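Long-range contact in Cd1 (Flavonifractor plautii, PDB 7D39), which probably uses its flavin mononucleotide cofactor to reduce the double bond of flavones and flavonols, starting their breakdown in gut bacteria: residues F98-M109 with D156-W166. Sequence-based numbering, arbitrary orientation.
Sequences FHTITDRFGPRM and DAGMLALTPMW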
ATOM      1  N   PHE A  98      -7.665   4.057   5.198  1.00 16.72           N
ATOM      2  CA  PHE A  98      -6.438   3.539   4.615  1.00 16.94           C
ATOM      3  C   PHE A  98      -6.736   2.635   3.418  1.00 18.66           C
ATOM      4  O   PHE A  98      -6.049   2.700   2.389  1.00 18.46           O
ATOM      5  CB  PHE A  98      -5.640   2.782   5.682  1.00 17.07           C
ATOM      6  CG  PHE A  98      -4.232   2.475   5.269  1.00 17.43           C
ATOM      7  CD1 PHE A  98      -3.954   1.413   4.427  1.00 17.56           C
ATOM      8  CD2 PHE A  98      -3.182   3.259   5.719  1.00 17.73           C
ATOM      9  CE1 PHE A  98      -2.662   1.153   4.037  1.00 21.94           C
ATOM     10  CE2 PHE A  98      -1.891   3.011   5.323  1.00 18.15           C
ATOM     11  CZ  PHE A  98      -1.624   1.959   4.488  1.00 18.29           C
ATOM     12  N   HIS A  99      -7.740   1.773   3.537  1.00 18.50           N
ATOM     13  CA  HIS A  99      -8.127   0.936   2.395  1.00 16.75           C
ATOM     14  C   HIS A  99      -8.657   1.765   1.230  1.00 16.75           C
ATOM     15  O   HIS A  99      -8.441   1.403   0.074  1.00 19.94           O
ATOM     16  CB  HIS A  99      -9.173  -0.084   2.808  1.00 16.61           C
ATOM     17  CG  HIS A  99      -8.617  -1.227   3.592  1.00 16.76           C
ATOM     18  ND1 HIS A  99      -8.626  -1.263   4.967  1.00 20.52           N
ATOM     19  CD2 HIS A  99      -8.045  -2.385   3.193  1.00 17.03           C
ATOM     20  CE1 HIS A  99      -8.076  -2.389   5.382  1.00 16.97           C
ATOM     21  NE2 HIS A  99      -7.708  -3.084   4.325  1.00 19.95           N
ATOM     22  N   THR A 100      -9.349   2.870   1.511  1.00 21.05           N
ATOM     23  CA  THR A 100      -9.845   3.742   0.450  1.00 16.75           C
ATOM     24  C   THR A 100      -8.701   4.441  -0.269  1.00 24.10           C
ATOM     25  O   THR A 100      -8.693   4.514  -1.500  1.00 20.23           O
ATOM     26  CB  THR A 100     -10.818   4.758   1.033  1.00 16.69           C
ATOM     27  OG1 THR A 100     -12.029   4.089   1.336  1.00 18.57           O
ATOM     28  CG2 THR A 100     -11.129   5.868   0.049  1.00 16.94           C
ATOM     29  N   ILE A 101      -7.719   4.943   0.486  1.00 17.12           N
ATOM     30  CA  ILE A 101      -6.533   5.516  -0.137  1.00 17.46           C
ATOM     31  C   ILE A 101      -5.854   4.487  -1.031  1.00 21.08           C
ATOM     32  O   ILE A 101      -5.413   4.802  -2.142  1.00 22.64           O
ATOM     33  CB  ILE A 101      -5.579   6.068   0.945  1.00 18.95           C
ATOM     34  CG1 ILE A 101      -6.182   7.335   1.559  1.00 17.59           C
ATOM     35  CG2 ILE A 101      -4.192   6.352   0.367  1.00 18.02           C
ATOM     36  CD1 ILE A 101      -5.563   7.737   2.894  1.00 17.66           C
ATOM     37  N   THR A 102      -5.777   3.236  -0.571  1.00 17.81           N
ATOM     38  CA  THR A 102      -5.217   2.182  -1.410  1.00 19.80           C
ATOM     39  C   THR A 102      -6.064   1.967  -2.673  1.00 19.42           C
ATOM     40  O   THR A 102      -5.533   1.890  -3.781  1.00 20.86           O
ATOM     41  CB  THR A 102      -5.083   0.877  -0.607  1.00 19.21           C
ATOM     42  OG1 THR A 102      -4.240   1.074   0.538  1.00 17.78           O
ATOM     43  CG2 THR A 102      -4.469  -0.204  -1.457  1.00 18.07           C
ATOM     44  N   ASP A 103      -7.387   1.855  -2.523  1.00 21.26           N
ATOM     45  CA  ASP A 103      -8.241   1.719  -3.701  1.00 20.91           C
ATOM     46  C   ASP A 103      -7.960   2.829  -4.692  1.00 23.46           C
ATOM     47  O   ASP A 103      -7.916   2.599  -5.902  1.00 25.20           O
ATOM     48  CB  ASP A 103      -9.728   1.765  -3.330  1.00 23.07           C
ATOM     49  CG  ASP A 103     -10.148   0.665  -2.363  1.00 23.36           C
ATOM     50  OD1 ASP A 103      -9.421  -0.344  -2.219  1.00 17.67           O
ATOM     51  OD2 ASP A 103     -11.229   0.826  -1.752  1.00 22.37           O
ATOM     52  N   ARG A 104      -7.771   4.045  -4.199  1.00 20.62           N
ATOM     53  CA  ARG A 104      -7.704   5.183  -5.092  1.00 19.24           C
ATOM     54  C   ARG A 104      -6.307   5.436  -5.628  1.00 29.48           C
ATOM     55  O   ARG A 104      -6.157   6.257  -6.536  1.00 29.37           O
ATOM     56  CB  ARG A 104      -8.269   6.412  -4.381  1.00 26.39           C
ATOM     57  CG  ARG A 104      -9.772   6.240  -4.301  1.00 31.72           C
ATOM     58  CD  ARG A 104     -10.486   7.419  -3.805  1.00 31.95           C
ATOM     59  NE  ARG A 104     -10.389   8.571  -4.686  1.00 26.23           N
ATOM     60  CZ  ARG A 104     -10.819   9.767  -4.306  1.00 19.99           C
ATOM     61  NH1 ARG A 104     -11.344   9.902  -3.102  1.00 22.59           N
ATOM     62  NH2 ARG A 104     -10.724  10.814  -5.107  1.00 21.05           N
ATOM     63  N   PHE A 105      -5.292   4.747  -5.104  1.00 25.35           N
ATOM     64  CA  PHE A 105      -3.986   4.764  -5.748  1.00 29.97           C
ATOM     65  C   PHE A 105      -4.026   4.050  -7.092  1.00 30.89           C
ATOM     66  O   PHE A 105      -3.265   4.396  -7.998  1.00 27.96           O
ATOM     67  CB  PHE A 105      -2.932   4.108  -4.845  1.00 19.30           C
ATOM     68  CG  PHE A 105      -2.094   5.088  -4.061  1.00 26.26           C
ATOM     69  CD1 PHE A 105      -2.676   6.181  -3.428  1.00 20.76           C
ATOM     70  CD2 PHE A 105      -0.723   4.904  -3.940  1.00 23.48           C
ATOM     71  CE1 PHE A 105      -1.889   7.080  -2.699  1.00 21.11           C
ATOM     72  CE2 PHE A 105       0.061   5.798  -3.221  1.00 24.13           C
ATOM     73  CZ  PHE A 105      -0.526   6.886  -2.590  1.00 22.55           C
ATOM     74  N   GLY A 106      -4.901   3.056  -7.227  1.00 30.35           N
ATOM     75  CA  GLY A 106      -4.931   2.161  -8.360  1.00 38.54           C
ATOM     76  C   GLY A 106      -4.816   2.836  -9.710  1.00 48.47           C
ATOM     77  O   GLY A 106      -3.882   2.589 -10.478  1.00 57.66           O
ATOM     78  N   PRO A 107      -5.786   3.691 -10.037  1.00 50.76           N
ATOM     79  CA  PRO A 107      -5.828   4.307 -11.370  1.00 52.69           C
ATOM     80  C   PRO A 107      -4.857   5.458 -11.584  1.00 47.24           C
ATOM     81  O   PRO A 107      -4.808   6.003 -12.688  1.00 46.06           O
ATOM     82  CB  PRO A 107      -7.282   4.803 -11.466  1.00 57.60           C
ATOM     83  CG  PRO A 107      -8.041   3.944 -10.487  1.00 55.51           C
ATOM     84  CD  PRO A 107      -7.078   3.798  -9.343  1.00 52.02           C
ATOM     85  N   ARG A 108      -4.083   5.858 -10.592  1.00 46.90           N
ATOM     86  CA  ARG A 108      -3.185   6.987 -10.762  1.00 44.48           C
ATOM     87  C   ARG A 108      -1.723   6.656 -10.504  1.00 36.15           C
ATOM     88  O   ARG A 108      -0.847   7.380 -10.991  1.00 37.24           O
ATOM     89  CB  ARG A 108      -3.603   8.141  -9.833  1.00 54.93           C
ATOM     90  CG  ARG A 108      -4.612   9.143 -10.413  1.00 56.86           C
ATOM     91  CD  ARG A 108      -5.133  10.060  -9.296  1.00 55.98           C
ATOM     92  NE  ARG A 108      -5.097  11.477  -9.646  1.00 53.14           N
ATOM     93  CZ  ARG A 108      -3.985  12.199  -9.795  1.00 54.11           C
ATOM     94  NH1 ARG A 108      -2.795  11.651  -9.643  1.00 47.98           N
ATOM     95  NH2 ARG A 108      -4.065  13.483 -10.116  1.00 65.29           N
HETATM   96  N   MSE A 109      -1.433   5.587  -9.780  1.00 22.16           N
HETATM   97  CA  MSE A 109      -0.112   5.414  -9.232  1.00 22.88           C
HETATM   98  C   MSE A 109       0.538   4.107  -9.631  1.00 21.68           C
HETATM   99  O   MSE A 109       1.667   3.842  -9.234  1.00 35.02           O
HETATM  100  CB  MSE A 109      -0.182   5.524  -7.710  1.00 26.96           C
HETATM  101  CG  MSE A 109      -0.531   6.919  -7.244  1.00 37.65           C
HETATM  102 SE   MSE A 109       0.766   8.189  -7.939  1.00 50.54          SE
HETATM  103  CE  MSE A 109       1.040   9.205  -6.313  1.00 61.20           C
ATOM    104  N   ASP A 156      -1.938  -5.034   4.816  1.00 20.93           N
ATOM    105  CA  ASP A 156      -2.647  -3.868   4.286  1.00 20.74           C
ATOM    106  C   ASP A 156      -1.665  -2.758   3.965  1.00 20.44           C
ATOM    107  O   ASP A 156      -1.747  -2.122   2.905  1.00 20.47           O
ATOM    108  CB  ASP A 156      -3.700  -3.342   5.268  1.00 18.25           C
ATOM    109  CG  ASP A 156      -4.821  -4.317   5.523  1.00 20.31           C
ATOM    110  OD1 ASP A 156      -4.971  -5.290   4.769  1.00 25.15           O
ATOM    111  OD2 ASP A 156      -5.579  -4.095   6.487  1.00 24.28           O
ATOM    112  N   ALA A 157      -0.737  -2.491   4.886  1.00 19.16           N
ATOM    113  CA  ALA A 157       0.213  -1.413   4.650  1.00 23.65           C
ATOM    114  C   ALA A 157       1.019  -1.687   3.388  1.00 20.75           C
ATOM    115  O   ALA A 157       1.150  -0.825   2.513  1.00 23.96           O
ATOM    116  CB  ALA A 157       1.133  -1.242   5.860  1.00 20.13           C
ATOM    117  N   GLY A 158       1.552  -2.897   3.275  1.00 25.26           N
ATOM    118  CA  GLY A 158       2.299  -3.248   2.087  1.00 20.82           C
ATOM    119  C   GLY A 158       1.495  -3.080   0.811  1.00 20.49           C
ATOM    120  O   GLY A 158       2.047  -2.733  -0.228  1.00 27.21           O
HETATM  121  N   MSE A 159       0.221  -3.357   0.864  1.00 23.31           N
HETATM  122  CA  MSE A 159      -0.628  -3.148  -0.260  1.00 25.71           C
HETATM  123  C   MSE A 159      -0.550  -1.744  -0.835  1.00 23.19           C
HETATM  124  O   MSE A 159      -0.514  -1.626  -2.020  1.00 23.76           O
HETATM  125  CB  MSE A 159      -2.031  -3.559   0.101  1.00 26.19           C
HETATM  126  CG  MSE A 159      -2.721  -4.050  -1.135  1.00 37.32           C
HETATM  127 SE   MSE A 159      -2.004  -5.692  -1.953  0.90 34.35          SE
HETATM  128  CE  MSE A 159      -2.333  -6.896  -0.548  1.00 26.38           C
ATOM    129  N   LEU A 160      -0.548  -0.709  -0.017  1.00 26.15           N
ATOM    130  CA  LEU A 160      -0.480   0.671  -0.486  1.00 19.21           C
ATOM    131  C   LEU A 160       0.816   0.927  -1.251  1.00 24.74           C
ATOM    132  O   LEU A 160       0.805   1.553  -2.318  1.00 25.76           O
ATOM    133  CB  LEU A 160      -0.625   1.630   0.693  1.00 18.94           C
ATOM    134  CG  LEU A 160      -0.436   3.106   0.317  1.00 22.88           C
ATOM    135  CD1 LEU A 160      -1.505   3.509  -0.698  1.00 18.77           C
ATOM    136  CD2 LEU A 160      -0.501   4.020   1.526  1.00 20.26           C
ATOM    137  N   ALA A 161       1.942   0.433  -0.728  1.00 22.17           N
ATOM    138  CA  ALA A 161       3.234   0.607  -1.390  1.00 23.98           C
ATOM    139  C   ALA A 161       3.330  -0.206  -2.674  1.00 25.26           C
ATOM    140  O   ALA A 161       4.038   0.193  -3.607  1.00 22.29           O
ATOM    141  CB  ALA A 161       4.373   0.206  -0.453  1.00 21.54           C
ATOM    142  N   LEU A 162       2.627  -1.340  -2.730  1.00 23.40           N
ATOM    143  CA  LEU A 162       2.774  -2.273  -3.843  1.00 26.88           C
ATOM    144  C   LEU A 162       2.379  -1.644  -5.169  1.00 25.82           C
ATOM    145  O   LEU A 162       2.996  -1.920  -6.203  1.00 25.52           O
ATOM    146  CB  LEU A 162       1.935  -3.524  -3.584  1.00 22.73           C
ATOM    147  CG  LEU A 162       1.891  -4.574  -4.684  1.00 23.53           C
ATOM    148  CD1 LEU A 162       1.647  -5.930  -4.062  1.00 24.14           C
ATOM    149  CD2 LEU A 162       0.788  -4.250  -5.672  1.00 21.85           C
ATOM    150  N   THR A 163       1.326  -0.829  -5.176  1.00 20.99           N
ATOM    151  CA  THR A 163       0.833  -0.294  -6.439  1.00 23.04           C
ATOM    152  C   THR A 163       1.901   0.522  -7.155  1.00 22.53           C
ATOM    153  O   THR A 163       2.241   0.196  -8.298  1.00 29.71           O
ATOM    154  CB  THR A 163      -0.478   0.463  -6.173  1.00 28.33           C
ATOM    155  OG1 THR A 163      -1.530  -0.498  -6.011  1.00 32.59           O
ATOM    156  CG2 THR A 163      -0.859   1.425  -7.296  1.00 20.41           C
ATOM    157  N   PRO A 164       2.478   1.571  -6.549  1.00 22.06           N
ATOM    158  CA  PRO A 164       3.576   2.302  -7.200  1.00 22.33           C
ATOM    159  C   PRO A 164       4.951   1.691  -6.987  1.00 23.11           C
ATOM    160  O   PRO A 164       5.940   2.276  -7.439  1.00 28.54           O
ATOM    161  CB  PRO A 164       3.505   3.680  -6.536  1.00 22.10           C
ATOM    162  CG  PRO A 164       3.013   3.361  -5.147  1.00 28.73           C
ATOM    163  CD  PRO A 164       2.007   2.251  -5.333  1.00 21.09           C
HETATM  164  N   MSE A 165       5.039   0.545  -6.325  1.00 23.00           N
HETATM  165  CA  MSE A 165       6.316  -0.095  -6.021  1.00 23.95           C
HETATM  166  C   MSE A 165       7.279   0.810  -5.259  1.00 24.05           C
HETATM  167  O   MSE A 165       8.482   0.786  -5.491  1.00 25.16           O
HETATM  168  CB  MSE A 165       6.976  -0.589  -7.303  1.00 24.55           C
HETATM  169  CG  MSE A 165       6.304  -1.812  -7.880  1.00 36.65           C
HETATM  170 SE   MSE A 165       7.029  -2.299  -9.637  1.00 43.49          SE
HETATM  171  CE  MSE A 165       8.839  -2.795  -9.116  1.00 32.30           C
ATOM    172  N   TRP A 166       6.749   1.620  -4.351  1.00 23.44           N
ATOM    173  CA  TRP A 166       7.611   2.351  -3.436  1.00 24.11           C
ATOM    174  C   TRP A 166       8.373   1.384  -2.542  1.00 27.63           C
ATOM    175  O   TRP A 166       7.877   0.313  -2.178  1.00 26.91           O
ATOM    176  CB  TRP A 166       6.781   3.306  -2.582  1.00 28.43           C
ATOM    177  CG  TRP A 166       6.239   4.448  -3.344  1.00 22.84           C
ATOM    178  CD1 TRP A 166       6.643   4.873  -4.564  1.00 23.35           C
ATOM    179  CD2 TRP A 166       5.186   5.320  -2.939  1.00 23.55           C
ATOM    180  NE1 TRP A 166       5.925   5.964  -4.944  1.00 23.08           N
ATOM    181  CE2 TRP A 166       5.012   6.258  -3.966  1.00 22.38           C
ATOM    182  CE3 TRP A 166       4.381   5.408  -1.803  1.00 26.53           C
ATOM    183  CZ2 TRP A 166       4.059   7.269  -3.901  1.00 21.99           C
ATOM    184  CZ3 TRP A 166       3.436   6.413  -1.736  1.00 28.30           C
ATOM    185  CH2 TRP A 166       3.282   7.332  -2.783  1.00 23.07           C
TER
HETATM  186  O   HOH W   1      -4.366  -1.260   2.063  1.00 28.73           O
HETATM  187  O   HOH W   2      -3.994   0.492  -5.406  1.00 31.56           O
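Leu-160 packs as a knob into a hole on helix 98-109 lined by Phe-98, Ile-101, Thr-102 and Phe-105. Its CB lies 3.7 Å from Thr-102 OG1. CG, anti to the backbone N (chi1 175°), carries the branch into the hole, where CD2 reaches Phe-98 CZ at 3.8 Å. CD1 meets Ile-101 CG2 at 4.1 Å and sits over the centre of the Phe-105 ring, 3.6 Å from the centroid and 11° off the ring normal, which meets the criteria for a CH-pi contact. Met-109 CG approaches the opposite face of that ring, displaced toward its rim. The two helix axes run nearly parallel, as expected in a flavodoxin-like fold where both helices pack on one side of the parallel sheet; Phe-141 and Phe-85 of its strands also touch Leu-160. In the Schellman motif that ends helix 153-162, with Met-165 at positive phi, Trp-166 turns a face to the edge of Phe-105, an offset edge-to-face pair with planes at 86° and CE2 of Phe-105 3.6 Å from Trp-166 CH2. A leucine at Phe-105 would probably leave Leu-160 CD1 without its ring face and the indole without its edge partner. Two waters bridge the segments: one joins Thr-102 OG1 to Asp-156 O, and the other donates to Thr-102 O (2.6 Å) and hydrogen-bonds Thr-163 OG1, in the turn after the helix, at 2.7 Å.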